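Local coordinates for protein CocE/NonD family hydrolase (PDB 3III) that belongs to the CocE/NonD hydrolase family and probably cleaves ester or amide bonds, as related alpha/beta-hydrolases of the X-Pro dipeptidyl-peptidase type do, at residues 255-266 / 278-286. Sequence-based numbering, arbitrary orientation.
Sequences LSQIKTPLLTCA and SFEGFKQAA
Leu262 and Ala285 meet at the apolar centre, where CD2 of the leucine lies 3.8 Å from CB of the alanine. With chi1 at 166°, Leu262 CG lies opposite the backbone N and CD2 reaches the helix end; Ile258 CG2 touches the same Ala285 methyl, loosely at 4.2 Å, from the loop that follows the 3-10 segment. Leu255 adds a second apolar patch: its CD1 packs 3.8 Å from CA of Gly281. Farther along the strand, Thr264 sets CG2 against the carbonyl O of Ser278, while its OG1, buried without a partner in the model, lies at the edge of the Phe282 ring. At the strand's far end Ala266 CB makes a CH-pi contact over one face of Phe279, 3.8 Å from the ring centroid and 23° off the normal; Trp268 and Phe352 also meet this ring.

Toward the polar edge, Leu255 and Gln284 cross nearly at right angles, Leu255 CB 3.6 Å from Gln284 OE1 and CD1 also against the amide. Gln284 NE2 bonds Glu280 OE1 at 2.8 Å, almost in the amide plane. A water links Leu255 N to Gln284 OE1, though its approach to OE1 is doubtfully short. Glu280 OE2 is bridged by Lys283 NZ and also bonded by Gln473. Past the helix, Ala286 N gives Ile258 O a weak bond (2.8 Å, 123° at the hydrogen), and Ala285 CA directs a C-H at Leu255 O.

Strand 262-267, helix 275-284 and strand 290-295 form a beta-alpha-beta unit of the alpha/beta-hydrolase sheet. No hydrogen bond passes between strand 262-266 and helix 278-284, so packing and the CH-pi contact probably join them; Ala285 shares that packing, while polar contacts across to 255-258 are few and weak.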
loop_
_atom_site.group_PDB
_atom_site.type_symbol
_atom_site.label_atom_id
_atom_site.label_comp_id
_atom_site.label_asym_id
_atom_site.label_seq_id
_atom_site.Cartn_x
_atom_site.Cartn_y
_atom_site.Cartn_z
ATOM N N LEU A 255 -2.581 15.280 -1.750
ATOM C CA LEU A 255 -3.562 14.451 -2.449
ATOM C C LEU A 255 -4.798 15.216 -2.950
ATOM O O LEU A 255 -5.363 14.846 -3.962
ATOM C CB LEU A 255 -4.010 13.324 -1.526
ATOM C CG LEU A 255 -2.951 12.246 -1.231
ATOM C CD1 LEU A 255 -3.447 11.361 -0.116
ATOM C CD2 LEU A 255 -2.652 11.404 -2.455
ATOM N N SER A 256 -5.198 16.279 -2.243
ATOM C CA SER A 256 -6.354 17.053 -2.631
ATOM C C SER A 256 -6.160 17.864 -3.922
ATOM O O SER A 256 -7.107 18.439 -4.467
ATOM C CB SER A 256 -6.771 17.969 -1.479
ATOM O OG SER A 256 -5.811 18.967 -1.261
ATOM N N GLN A 257 -4.935 17.978 -4.379
ATOM C CA GLN A 257 -4.641 18.514 -5.703
ATOM C C GLN A 257 -5.006 17.570 -6.835
ATOM O O GLN A 257 -5.057 17.986 -8.015
ATOM C CB GLN A 257 -3.158 18.828 -5.786
ATOM C CG GLN A 257 -2.735 19.972 -4.800
ATOM C CD GLN A 257 -1.274 20.357 -4.890
ATOM O OE1 GLN A 257 -0.541 19.925 -5.780
ATOM N NE2 GLN A 257 -0.846 21.194 -3.981
ATOM N N ILE A 258 -5.187 16.291 -6.529
ATOM C CA ILE A 258 -5.470 15.317 -7.618
ATOM C C ILE A 258 -6.899 15.484 -8.125
ATOM O O ILE A 258 -7.890 15.412 -7.336
ATOM C CB ILE A 258 -5.235 13.887 -7.161
ATOM C CG1 ILE A 258 -3.763 13.699 -6.829
ATOM C CG2 ILE A 258 -5.714 12.877 -8.184
ATOM C CD1 ILE A 258 -3.482 12.303 -6.239
ATOM N N LYS A 259 -7.017 15.702 -9.427
ATOM C CA LYS A 259 -8.324 15.775 -10.101
ATOM C C LYS A 259 -8.628 14.672 -11.130
ATOM O O LYS A 259 -9.760 14.574 -11.651
ATOM C CB LYS A 259 -8.443 17.133 -10.795
ATOM C CG LYS A 259 -8.323 18.290 -9.822
ATOM C CD LYS A 259 -8.177 19.615 -10.608
ATOM C CE LYS A 259 -8.552 20.823 -9.741
ATOM N NZ LYS A 259 -7.978 22.109 -10.311
ATOM N N THR A 260 -7.604 13.895 -11.461
ATOM C CA THR A 260 -7.645 12.890 -12.553
ATOM C C THR A 260 -8.606 11.735 -12.220
ATOM O O THR A 260 -8.634 11.263 -11.108
ATOM C CB THR A 260 -6.201 12.320 -12.766
ATOM O OG1 THR A 260 -5.298 13.400 -13.083
ATOM C CG2 THR A 260 -6.128 11.253 -13.851
ATOM N N PRO A 261 -9.409 11.283 -13.205
ATOM C CA PRO A 261 -10.205 10.094 -12.984
ATOM C C PRO A 261 -9.362 8.930 -12.448
ATOM O O PRO A 261 -8.251 8.654 -12.949
ATOM C CB PRO A 261 -10.727 9.755 -14.376
ATOM C CG PRO A 261 -10.856 11.083 -15.075
ATOM C CD PRO A 261 -9.660 11.886 -14.528
ATOM N N LEU A 262 -9.898 8.257 -11.460
ATOM C CA LEU A 262 -9.116 7.447 -10.528
ATOM C C LEU A 262 -9.763 6.097 -10.201
ATOM O O LEU A 262 -10.918 6.037 -9.839
ATOM C CB LEU A 262 -8.969 8.270 -9.211
ATOM C CG LEU A 262 -8.475 7.539 -7.974
ATOM C CD1 LEU A 262 -7.029 7.058 -8.235
ATOM C CD2 LEU A 262 -8.452 8.463 -6.748
ATOM N N LEU A 263 -8.998 5.030 -10.404
ATOM C CA LEU A 263 -9.286 3.688 -9.948
ATOM C C LEU A 263 -8.175 3.269 -8.971
ATOM O O LEU A 263 -7.053 3.022 -9.368
ATOM C CB LEU A 263 -9.410 2.727 -11.154
ATOM C CG LEU A 263 -9.562 1.249 -10.797
ATOM C CD1 LEU A 263 -10.834 0.932 -9.965
ATOM C CD2 LEU A 263 -9.548 0.323 -12.050
ATOM N N THR A 264 -8.493 3.219 -7.674
ATOM C CA THR A 264 -7.575 2.830 -6.642
ATOM C C THR A 264 -7.760 1.403 -6.254
ATOM O O THR A 264 -8.919 0.939 -6.105
ATOM C CB THR A 264 -7.827 3.683 -5.383
ATOM O OG1 THR A 264 -7.726 5.067 -5.756
ATOM C CG2 THR A 264 -6.810 3.335 -4.248
ATOM N N CYS A 265 -6.667 0.671 -6.060
ATOM C CA CYS A 265 -6.788 -0.591 -5.316
ATOM C C CYS A 265 -6.087 -0.401 -3.981
ATOM O O CYS A 265 -4.952 0.106 -3.932
ATOM C CB CYS A 265 -6.203 -1.777 -6.080
ATOM S SG CYS A 265 -6.163 -3.245 -5.063
ATOM N N ALA A 266 -6.789 -0.780 -2.914
ATOM C CA ALA A 266 -6.258 -0.989 -1.557
ATOM C C ALA A 266 -6.432 -2.452 -1.159
ATOM O O ALA A 266 -7.316 -3.144 -1.685
ATOM C CB ALA A 266 -6.989 -0.105 -0.525
ATOM N N SER A 278 -3.210 3.925 0.381
ATOM C CA SER A 278 -4.122 3.567 -0.676
ATOM C C SER A 278 -5.481 4.174 -0.353
ATOM O O SER A 278 -6.127 4.830 -1.212
ATOM C CB SER A 278 -4.176 2.028 -0.903
ATOM O OG SER A 278 -2.912 1.504 -1.299
ATOM N N PHE A 279 -5.917 4.009 0.892
ATOM C CA PHE A 279 -7.203 4.570 1.328
ATOM C C PHE A 279 -7.132 6.084 1.395
ATOM O O PHE A 279 -8.114 6.772 1.000
ATOM C CB PHE A 279 -7.599 4.014 2.710
ATOM C CG PHE A 279 -8.151 2.614 2.655
ATOM C CD1 PHE A 279 -9.457 2.391 2.258
ATOM C CD2 PHE A 279 -7.344 1.529 2.929
ATOM C CE1 PHE A 279 -9.981 1.125 2.201
ATOM C CE2 PHE A 279 -7.849 0.225 2.836
ATOM C CZ PHE A 279 -9.170 0.032 2.437
ATOM N N GLU A 280 -6.007 6.636 1.928
ATOM C CA GLU A 280 -5.871 8.089 1.964
ATOM C C GLU A 280 -5.994 8.726 0.583
ATOM O O GLU A 280 -6.635 9.809 0.431
ATOM C CB GLU A 280 -4.596 8.596 2.640
ATOM C CG GLU A 280 -4.543 8.450 4.178
ATOM C CD GLU A 280 -5.808 8.910 4.897
ATOM O OE1 GLU A 280 -6.250 10.029 4.594
ATOM O OE2 GLU A 280 -6.341 8.154 5.757
ATOM N N GLY A 281 -5.398 8.061 -0.417
ATOM C CA GLY A 281 -5.414 8.589 -1.792
ATOM C C GLY A 281 -6.821 8.656 -2.294
ATOM O O GLY A 281 -7.269 9.666 -2.854
ATOM N N PHE A 282 -7.541 7.553 -2.118
ATOM C CA PHE A 282 -8.937 7.518 -2.575
ATOM C C PHE A 282 -9.781 8.564 -1.860
ATOM O O PHE A 282 -10.585 9.260 -2.490
ATOM C CB PHE A 282 -9.539 6.149 -2.408
ATOM C CG PHE A 282 -11.002 6.097 -2.747
ATOM C CD1 PHE A 282 -11.434 6.156 -4.064
ATOM C CD2 PHE A 282 -11.948 6.107 -1.741
ATOM C CE1 PHE A 282 -12.829 6.139 -4.392
ATOM C CE2 PHE A 282 -13.301 6.096 -2.030
ATOM C CZ PHE A 282 -13.763 6.113 -3.352
ATOM N N LYS A 283 -9.610 8.663 -0.556
ATOM C CA LYS A 283 -10.439 9.550 0.262
ATOM C C LYS A 283 -10.190 11.012 -0.056
ATOM O O LYS A 283 -11.126 11.749 -0.184
ATOM C CB LYS A 283 -10.263 9.339 1.777
ATOM C CG LYS A 283 -10.764 8.021 2.327
ATOM C CD LYS A 283 -10.660 7.937 3.849
ATOM C CE LYS A 283 -9.234 8.084 4.366
ATOM N NZ LYS A 283 -9.035 7.887 5.854
ATOM N N GLN A 284 -8.916 11.403 -0.137
ATOM C CA GLN A 284 -8.517 12.802 -0.216
ATOM C C GLN A 284 -8.482 13.383 -1.642
ATOM O O GLN A 284 -8.522 14.603 -1.820
ATOM C CB GLN A 284 -7.121 12.984 0.374
ATOM C CG GLN A 284 -7.049 12.952 1.917
ATOM C CD GLN A 284 -5.649 13.188 2.401
ATOM O OE1 GLN A 284 -4.962 14.081 1.897
ATOM N NE2 GLN A 284 -5.162 12.317 3.303
ATOM N N ALA A 285 -8.301 12.521 -2.644
ATOM C CA ALA A 285 -8.295 12.992 -4.028
ATOM C C ALA A 285 -9.563 13.859 -4.280
ATOM O O ALA A 285 -10.687 13.464 -3.880
ATOM C CB ALA A 285 -8.215 11.794 -5.024
ATOM N N ALA A 286 -9.383 14.967 -4.997
ATOM C CA ALA A 286 -10.471 15.859 -5.383
ATOM C C ALA A 286 -11.205 15.357 -6.627
ATOM O O ALA A 286 -12.248 15.860 -6.970
ATOM C CB ALA A 286 -9.952 17.327 -5.591
HETATM O O HOH W 1 -2.651 14.998 1.369
#